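Local coordinates for protein enolase-phosphatase E1 (Saccharomyces cerevisiae, PDB 2G80) that probably enolises 2,3-diketo-5-methylthiopentyl-1-phosphate and then removes its phosphate to form an acireductone, two magnesium-dependent steps of methionine salvage, at residues A[34-39]-A[140-145]; A[133-138]-A[172-177]; A[150-155]-A[176-181]. All blocks are in the same frame, centred on the assembly; numbering follows the deposited sequence.

Contact 1 (A[34-39]-A[140-145]); sequences YLLDIE and VFIYSS. With MG (magnesium ion), chain E.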
# COMPACT_ATOMS: atom_id res chain seq x y z
N TYR A 34 11.37 11.28 -5.36
CA TYR A 34 11.03 10.67 -4.11
C TYR A 34 10.27 9.36 -4.34
O TYR A 34 9.35 9.30 -5.17
CB TYR A 34 10.18 11.62 -3.28
CG TYR A 34 10.93 12.88 -2.89
CD1 TYR A 34 10.89 14.01 -3.71
CD2 TYR A 34 11.74 12.91 -1.74
CE1 TYR A 34 11.64 15.18 -3.39
CE2 TYR A 34 12.46 14.07 -1.38
CZ TYR A 34 12.40 15.20 -2.20
OH TYR A 34 13.09 16.33 -1.83
N LEU A 35 10.70 8.34 -3.61
CA LEU A 35 10.14 7.01 -3.64
C LEU A 35 9.59 6.78 -2.24
O LEU A 35 10.31 6.92 -1.24
CB LEU A 35 11.21 5.99 -3.99
CG LEU A 35 10.76 4.54 -4.14
CD1 LEU A 35 9.81 4.40 -5.36
CD2 LEU A 35 11.98 3.63 -4.29
N LEU A 36 8.33 6.42 -2.15
CA LEU A 36 7.68 6.27 -0.84
C LEU A 36 7.12 4.90 -0.61
O LEU A 36 6.41 4.36 -1.46
CB LEU A 36 6.55 7.28 -0.69
CG LEU A 36 6.86 8.76 -0.90
CD1 LEU A 36 5.55 9.57 -0.76
CD2 LEU A 36 7.86 9.25 0.08
N ASP A 37 7.45 4.33 0.54
CA ASP A 37 6.77 3.17 1.08
C ASP A 37 5.37 3.67 1.54
O ASP A 37 5.20 4.89 1.77
CB ASP A 37 7.55 2.64 2.28
CG ASP A 37 6.83 1.50 2.99
OD1 ASP A 37 6.28 0.61 2.29
OD2 ASP A 37 6.81 1.52 4.23
N ILE A 38 4.39 2.76 1.66
CA ILE A 38 3.04 3.12 2.15
C ILE A 38 2.88 2.94 3.66
O ILE A 38 2.79 3.93 4.39
CB ILE A 38 1.88 2.36 1.41
CG1 ILE A 38 1.88 2.77 -0.07
CG2 ILE A 38 0.48 2.74 2.05
CD1 ILE A 38 0.91 2.05 -0.96
N GLU A 39 2.87 1.68 4.09
CA GLU A 39 2.48 1.30 5.46
C GLU A 39 3.53 1.67 6.47
O GLU A 39 4.65 1.27 6.32
CB GLU A 39 2.13 -0.21 5.53
CG GLU A 39 1.08 -0.69 4.46
CD GLU A 39 1.65 -1.21 3.09
OE1 GLU A 39 2.76 -0.79 2.62
OE2 GLU A 39 0.95 -2.05 2.47
N VAL A 140 7.02 11.96 -7.60
CA VAL A 140 6.68 11.06 -6.50
C VAL A 140 6.18 9.73 -7.04
O VAL A 140 5.19 9.69 -7.74
CB VAL A 140 5.57 11.66 -5.60
CG1 VAL A 140 5.10 10.64 -4.51
CG2 VAL A 140 6.06 12.98 -4.97
N PHE A 141 6.87 8.66 -6.64
CA PHE A 141 6.57 7.28 -6.96
C PHE A 141 6.33 6.48 -5.68
O PHE A 141 6.97 6.72 -4.65
CB PHE A 141 7.71 6.65 -7.78
CG PHE A 141 7.90 7.29 -9.12
CD1 PHE A 141 7.30 6.75 -10.23
CD2 PHE A 141 8.63 8.47 -9.24
CE1 PHE A 141 7.46 7.33 -11.47
CE2 PHE A 141 8.79 9.08 -10.49
CZ PHE A 141 8.21 8.52 -11.60
N ILE A 142 5.41 5.53 -5.75
CA ILE A 142 5.06 4.66 -4.63
C ILE A 142 5.63 3.26 -4.90
O ILE A 142 5.66 2.83 -6.05
CB ILE A 142 3.52 4.59 -4.44
CG1 ILE A 142 2.89 6.00 -4.35
CG2 ILE A 142 3.14 3.80 -3.18
CD1 ILE A 142 3.32 6.87 -3.17
N TYR A 143 6.18 2.62 -3.84
CA TYR A 143 6.63 1.21 -3.88
C TYR A 143 6.06 0.51 -2.65
O TYR A 143 6.40 0.87 -1.53
CB TYR A 143 8.15 1.10 -3.90
CG TYR A 143 8.76 -0.30 -4.04
CD1 TYR A 143 8.13 -1.33 -4.78
CD2 TYR A 143 10.05 -0.55 -3.56
CE1 TYR A 143 8.74 -2.60 -4.94
CE2 TYR A 143 10.67 -1.80 -3.75
CZ TYR A 143 10.02 -2.81 -4.43
OH TYR A 143 10.64 -4.01 -4.57
N SER A 144 5.22 -0.51 -2.87
CA SER A 144 4.55 -1.24 -1.77
C SER A 144 4.37 -2.74 -2.05
O SER A 144 4.49 -3.16 -3.17
CB SER A 144 3.18 -0.58 -1.52
OG SER A 144 2.55 -1.11 -0.35
N SER A 145 4.07 -3.53 -1.01
CA SER A 145 3.74 -4.97 -1.17
C SER A 145 2.35 -5.14 -1.82
O SER A 145 2.11 -6.13 -2.53
CB SER A 145 3.77 -5.72 0.17
OG SER A 145 2.86 -5.16 1.11
MG MG E . 6.30 0.03 5.71
O HOH W 1 5.27 -0.97 4.33
O HOH W 2 5.33 -2.55 1.68
O HOH W 3 7.95 -0.95 4.92
O HOH W 4 5.94 -1.24 7.17

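Contact 2 (A[133-138]-A[172-177]); sequences FIKRKK and NSYIDG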
# COMPACT_ATOMS: atom_id res chain seq x y z
N PHE A 133 3.15 16.78 1.22
CA PHE A 133 4.41 16.36 0.58
C PHE A 133 4.17 15.87 -0.85
O PHE A 133 4.83 16.33 -1.77
CB PHE A 133 5.04 15.26 1.43
CG PHE A 133 6.32 14.70 0.87
CD1 PHE A 133 6.29 13.60 0.00
CD2 PHE A 133 7.56 15.25 1.23
CE1 PHE A 133 7.47 13.05 -0.49
CE2 PHE A 133 8.74 14.72 0.73
CZ PHE A 133 8.70 13.61 -0.11
N ILE A 134 3.23 14.94 -1.00
CA ILE A 134 2.82 14.38 -2.30
C ILE A 134 2.29 15.46 -3.25
O ILE A 134 2.58 15.41 -4.43
CB ILE A 134 1.78 13.23 -2.10
CG1 ILE A 134 2.48 12.00 -1.49
CG2 ILE A 134 1.12 12.79 -3.42
CD1 ILE A 134 1.51 10.92 -0.96
N LYS A 135 1.49 16.39 -2.73
CA LYS A 135 0.97 17.50 -3.54
C LYS A 135 2.01 18.52 -3.97
O LYS A 135 1.77 19.19 -4.96
CB LYS A 135 -0.17 18.25 -2.82
CG LYS A 135 -1.48 17.48 -2.72
CD LYS A 135 -2.59 18.41 -2.20
CE LYS A 135 -3.94 17.72 -2.29
NZ LYS A 135 -5.08 18.61 -1.96
N ARG A 136 3.12 18.67 -3.23
CA ARG A 136 4.13 19.69 -3.56
C ARG A 136 5.38 19.24 -4.30
O ARG A 136 5.95 20.03 -5.05
CB ARG A 136 4.56 20.49 -2.32
CG ARG A 136 5.49 19.85 -1.35
CD ARG A 136 5.96 20.89 -0.36
NE ARG A 136 6.78 20.23 0.65
CZ ARG A 136 6.32 19.60 1.72
NH1 ARG A 136 5.02 19.56 2.00
NH2 ARG A 136 7.18 19.02 2.54
N LYS A 137 5.79 17.97 -4.12
CA LYS A 137 6.98 17.47 -4.77
C LYS A 137 6.68 17.16 -6.24
O LYS A 137 5.63 16.65 -6.56
CB LYS A 137 7.55 16.26 -4.03
CG LYS A 137 8.05 16.55 -2.61
CD LYS A 137 9.12 17.63 -2.58
CE LYS A 137 9.68 17.80 -1.21
NZ LYS A 137 10.73 18.84 -1.29
N LYS A 138 7.65 17.43 -7.11
CA LYS A 138 7.45 17.24 -8.54
C LYS A 138 7.44 15.82 -9.05
O LYS A 138 6.71 15.53 -9.98
CB LYS A 138 8.41 18.15 -9.30
CG LYS A 138 7.81 19.55 -9.23
CD LYS A 138 8.70 20.61 -9.55
CE LYS A 138 8.05 21.91 -9.21
NZ LYS A 138 6.71 22.17 -9.78
N ASN A 172 -4.38 10.58 -6.77
CA ASN A 172 -3.82 9.95 -7.98
C ASN A 172 -3.26 10.93 -9.02
O ASN A 172 -2.28 10.61 -9.67
CB ASN A 172 -4.77 8.92 -8.61
CG ASN A 172 -4.97 7.67 -7.72
OD1 ASN A 172 -4.01 7.06 -7.24
ND2 ASN A 172 -6.20 7.32 -7.49
N SER A 173 -3.82 12.14 -9.09
CA SER A 173 -3.26 13.17 -9.98
C SER A 173 -1.89 13.72 -9.49
O SER A 173 -1.24 14.37 -10.25
CB SER A 173 -4.25 14.31 -10.25
OG SER A 173 -4.38 15.14 -9.10
N TYR A 174 -1.46 13.43 -8.25
CA TYR A 174 -0.16 13.87 -7.73
C TYR A 174 0.93 12.80 -7.71
O TYR A 174 2.06 13.12 -7.45
CB TYR A 174 -0.31 14.47 -6.34
CG TYR A 174 -1.33 15.58 -6.31
CD1 TYR A 174 -0.99 16.90 -6.65
CD2 TYR A 174 -2.64 15.31 -5.95
CE1 TYR A 174 -1.97 17.93 -6.63
CE2 TYR A 174 -3.62 16.30 -5.92
CZ TYR A 174 -3.29 17.60 -6.26
OH TYR A 174 -4.29 18.54 -6.20
N ILE A 175 0.57 11.55 -8.03
CA ILE A 175 1.48 10.42 -8.01
C ILE A 175 1.92 10.12 -9.44
O ILE A 175 1.09 9.94 -10.31
CB ILE A 175 0.81 9.21 -7.30
CG1 ILE A 175 0.60 9.58 -5.81
CG2 ILE A 175 1.69 7.96 -7.38
CD1 ILE A 175 -0.35 8.69 -5.06
N ASP A 176 3.23 10.08 -9.67
CA ASP A 176 3.78 9.84 -11.01
C ASP A 176 3.92 8.37 -11.39
O ASP A 176 4.10 8.04 -12.58
CB ASP A 176 5.07 10.61 -11.15
CG ASP A 176 4.84 12.09 -10.95
OD1 ASP A 176 4.21 12.71 -11.83
OD2 ASP A 176 5.19 12.59 -9.87
N GLY A 177 3.83 7.48 -10.41
CA GLY A 177 3.96 6.06 -10.69
C GLY A 177 3.86 5.21 -9.45
O GLY A 177 3.95 5.70 -8.35

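Contact 3 (A[150-155]-A[176-181]); sequences AQKLLF and DGYFDI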
# COMPACT_ATOMS: atom_id res chain seq x y z
N ALA A 150 -4.33 -1.87 -6.22
CA ALA A 150 -4.68 -1.62 -4.82
C ALA A 150 -4.14 -0.28 -4.29
O ALA A 150 -4.80 0.40 -3.48
CB ALA A 150 -4.16 -2.76 -3.94
N GLN A 151 -2.94 0.09 -4.73
CA GLN A 151 -2.33 1.37 -4.36
C GLN A 151 -3.15 2.52 -4.95
O GLN A 151 -3.50 3.46 -4.25
CB GLN A 151 -0.90 1.45 -4.88
CG GLN A 151 0.09 0.45 -4.28
CD GLN A 151 1.46 0.50 -4.94
OE1 GLN A 151 1.91 1.56 -5.38
NE2 GLN A 151 2.14 -0.63 -4.97
N LYS A 152 -3.43 2.44 -6.25
CA LYS A 152 -4.23 3.45 -6.95
C LYS A 152 -5.61 3.68 -6.32
O LYS A 152 -6.08 4.81 -6.21
CB LYS A 152 -4.41 3.08 -8.42
CG LYS A 152 -3.20 3.25 -9.28
CD LYS A 152 -3.52 2.82 -10.72
CE LYS A 152 -2.28 2.88 -11.65
NZ LYS A 152 -2.57 2.50 -13.06
N LEU A 153 -6.24 2.57 -5.93
CA LEU A 153 -7.50 2.56 -5.22
C LEU A 153 -7.36 3.25 -3.86
O LEU A 153 -8.16 4.14 -3.51
CB LEU A 153 -7.98 1.11 -5.08
CG LEU A 153 -9.40 0.87 -4.61
CD1 LEU A 153 -10.40 1.41 -5.66
CD2 LEU A 153 -9.55 -0.63 -4.33
N LEU A 154 -6.31 2.91 -3.10
CA LEU A 154 -6.02 3.60 -1.79
C LEU A 154 -5.85 5.11 -1.92
O LEU A 154 -6.44 5.88 -1.15
CB LEU A 154 -4.76 3.00 -1.14
CG LEU A 154 -4.38 3.43 0.29
CD1 LEU A 154 -3.65 2.30 1.06
CD2 LEU A 154 -3.60 4.76 0.40
N PHE A 155 -5.01 5.54 -2.87
CA PHE A 155 -4.78 6.96 -3.12
C PHE A 155 -5.91 7.70 -3.81
O PHE A 155 -5.89 8.93 -3.84
CB PHE A 155 -3.42 7.20 -3.81
CG PHE A 155 -2.26 6.87 -2.93
CD1 PHE A 155 -1.97 7.69 -1.84
CD2 PHE A 155 -1.49 5.75 -3.13
CE1 PHE A 155 -0.90 7.40 -0.98
CE2 PHE A 155 -0.44 5.45 -2.27
CZ PHE A 155 -0.14 6.30 -1.20
N ASP A 176 3.23 10.08 -9.67
CA ASP A 176 3.78 9.84 -11.01
C ASP A 176 3.92 8.37 -11.39
O ASP A 176 4.10 8.04 -12.58
CB ASP A 176 5.07 10.61 -11.15
CG ASP A 176 4.84 12.09 -10.95
OD1 ASP A 176 4.21 12.71 -11.83
OD2 ASP A 176 5.19 12.59 -9.87
N GLY A 177 3.83 7.48 -10.41
CA GLY A 177 3.96 6.06 -10.69
C GLY A 177 3.86 5.21 -9.45
O GLY A 177 3.95 5.70 -8.35
N TYR A 178 3.69 3.92 -9.69
CA TYR A 178 3.45 2.92 -8.66
C TYR A 178 4.28 1.71 -8.99
O TYR A 178 4.32 1.33 -10.15
CB TYR A 178 1.98 2.49 -8.66
CG TYR A 178 1.01 3.63 -8.59
CD1 TYR A 178 0.54 4.26 -9.75
CD2 TYR A 178 0.54 4.09 -7.36
CE1 TYR A 178 -0.36 5.35 -9.68
CE2 TYR A 178 -0.36 5.18 -7.27
CZ TYR A 178 -0.79 5.80 -8.45
OH TYR A 178 -1.66 6.85 -8.38
N PHE A 179 4.88 1.11 -7.98
CA PHE A 179 5.64 -0.12 -8.12
C PHE A 179 5.20 -1.14 -7.07
O PHE A 179 4.84 -0.78 -5.95
CB PHE A 179 7.16 0.16 -8.00
CG PHE A 179 7.69 1.07 -9.07
CD1 PHE A 179 7.94 0.58 -10.35
CD2 PHE A 179 7.94 2.42 -8.81
CE1 PHE A 179 8.42 1.43 -11.37
CE2 PHE A 179 8.43 3.27 -9.82
CZ PHE A 179 8.66 2.78 -11.11
N ASP A 180 5.19 -2.41 -7.46
CA ASP A 180 4.86 -3.49 -6.52
C ASP A 180 5.89 -4.63 -6.67
O ASP A 180 6.87 -4.53 -7.44
CB ASP A 180 3.36 -3.92 -6.66
CG ASP A 180 3.01 -4.58 -8.01
OD1 ASP A 180 3.87 -5.19 -8.66
OD2 ASP A 180 1.85 -4.51 -8.43
N ILE A 181 5.67 -5.70 -5.92
CA ILE A 181 6.56 -6.89 -5.93
C ILE A 181 6.60 -7.51 -7.33
O ILE A 181 7.65 -7.93 -7.77
CB ILE A 181 6.12 -7.96 -4.92
CG1 ILE A 181 5.99 -7.41 -3.49
CG2 ILE A 181 7.04 -9.25 -4.98
CD1 ILE A 181 7.13 -6.64 -2.99

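Contact 1 (A[34-39]-A[140-145])
Tyr34 to Leu36 and Val140 to Ile142 pair one-to-one as parallel strands, their axes 4.7 Å apart at the closest and 28° from exact alignment. Phe141 N bonds to Tyr34 O, Leu36 N to Phe141 O at 2.9 Å, and Tyr143 N to Leu36 O, so the 34-36 strand is gripped at alternate residues. On one face of the sheet Leu36 CD1 lies 3.9 Å from Val140 CG1, while its CB sits beside Ile142 CD1. Ile38, already past the strand, comes back over the same face: its CG1 packs 3.5 Å from Ile142 CG2, the two side chains crossing at about a right angle, and its CD1 rests on Ser144 CB. The other face belongs to Leu35, whose CG is anti to the backbone N (chi1 -177°), which brings CD1 against Phe141 CB at 3.9 Å and against Tyr143 CB.

Beyond the strands the contact turns polar. Glu39 bends at chi2, and Ser144 OG donates to its OE1 at 3.0 Å, on the syn side and 25° out of the carboxylate plane. Asp37 OD2, 2.2 Å from the magnesium ion, and the backbone O of Glu39 bind the metal together with three waters and Asp212. One of those waters lies between Asp37 OD1 and Glu39 OE1, making the glutamate carboxylate a second-shell group. Asp37 OD1 also forms a salt bridge with Lys187, and Ser144 and Ser145 are predicted substrate binders, as expected where the central strands of a HAD hydrolase end. Strand 207-211 flanks 33-36 on its far edge; helix 190-200 packs on Leu35, Phe141 and Tyr143, and helix 148-156 on Ile38 and Ile142.

Contact 2 (A[133-138]-A[172-177])
Lys135 lays its aliphatic chain over the ring of Tyr174, with CG 3.8 Å from the ring centroid and only 3° off the normal, a nearly ideal CH-pi contact. The lysine chain is extended beyond CG, which carries CE on to within 3.9 Å of Tyr174 CE2. On the opposite face of the ring sits Ser173 OG, 3.4 Å above the plane and toward the rim, so the tyrosine is sandwiched between its own neighbour and the helix. Nearer the backbone, Ile134 CG2 touches Tyr174 CB at 3.7 Å and Ile175 CG1 at 4.0 Å, bridging two consecutive residues of the loop. With an alanine in place of Tyr174 the ring would be gone, and the Lys135 chain would probably lose its flat support and be free to swing.

No hydrogen bond crosses between the segments. Lys138 O and Asp176 OD2 approach to 3.3 Å, yet both are acceptors; the carboxylate oxygen is occupied by Val140 N, which holds Asp176 against the start of strand 140-143. The helix end itself is closed by Phe133 O, which accepts from both Arg136 N and Lys137 N. Ile175, meanwhile, also leans on Phe155 of helix 148-156 and on Ile142 of strand 140-143, filling the angle between the two helices and the sheet. This is the layered packing of a Rossmann-like HAD core: helix 128-136 leads into strand 140-143, and the 172-177 loop passes alongside that helix end before entering the neighbouring parallel strand 177-179.

Contact 3 (A[150-155]-A[176-181])
Gln151 and Tyr178 join the helix and the second strand of a beta-alpha-beta crossover, in which strand 140-143, helix 148-156 and strand 177-179 follow one another and the last strand forms the edge of the Rossmann-like HAD sheet. The helix segment runs at 132° to the strand. Tyr178 projects toward the helix and is met by three of its residues, Gln151 and Lys152 side by side and Phe155 one turn further on. Lys152 supplies one face: its CG lies 3.7 Å from the ring centroid in a CH-pi contact, and the extended chain brings Lys152 CE to 3.7 Å from Tyr178 CD1. Phe155 CD2 comes more loosely to the ring's edge, 4.3 Å from Tyr178 CE2. The tyrosine hydroxyl passes beyond them to a weak hydrogen bond with Asn172 OD1, while the Asn172 amide nitrogen bonds to Lys152 O, so that one asparagine links the Tyr178 hydroxyl, weakly, to the backbone of Lys152.

Gln151 makes the single hydrogen bond of the contact. With its chain extended beyond CG, it sends NE2 to Phe179 O at 2.9 Å, nearly straight at 174°, the acceptor lying close to the plane of the amide. Relative to the Phe179 carbonyl plane the donor stands above it, 51° out. NE2 also donates to Gly146 O, so two backbone carbonyls fix the rotation of the amide. Next along the chain, Asp180 N-caps the helix that starts at Ile181, giving OD1 to Thr183 N, and ties back to helix 148-156 through OD2 and Val148 N. The amide's other end, Gln151 OE1, is buried without a hydrogen-bonding partner, lying in the plane of the Tyr178 ring at its edge, 3.5 Å from CD2 and 3.4 Å from CB.

Strand 140-143 ties the three contacts together: contact 1 uses one of its edges, and its other edge bonds to the 176-179 backbone, of which contacts 2 and 3 share Asp176 and Gly177, with Val140 O 2.8 Å from Asp176 N and Ile142 O 2.7 Å from Phe179 N. Contacts 1 and 3 have centres about 8 Å apart, and Ile142 CG2 meets Gln151 OE1 at 3.4 Å. Contact 2 is the most peripheral of the three, its centre about 11 Å from that of contact 1 and the Ile134 side chain about 14 Å from the magnesium. Contact 1 holds the metal itself; contact 3 borders the site, the Gln151 side chain lying about 4 Å from that of Ser144.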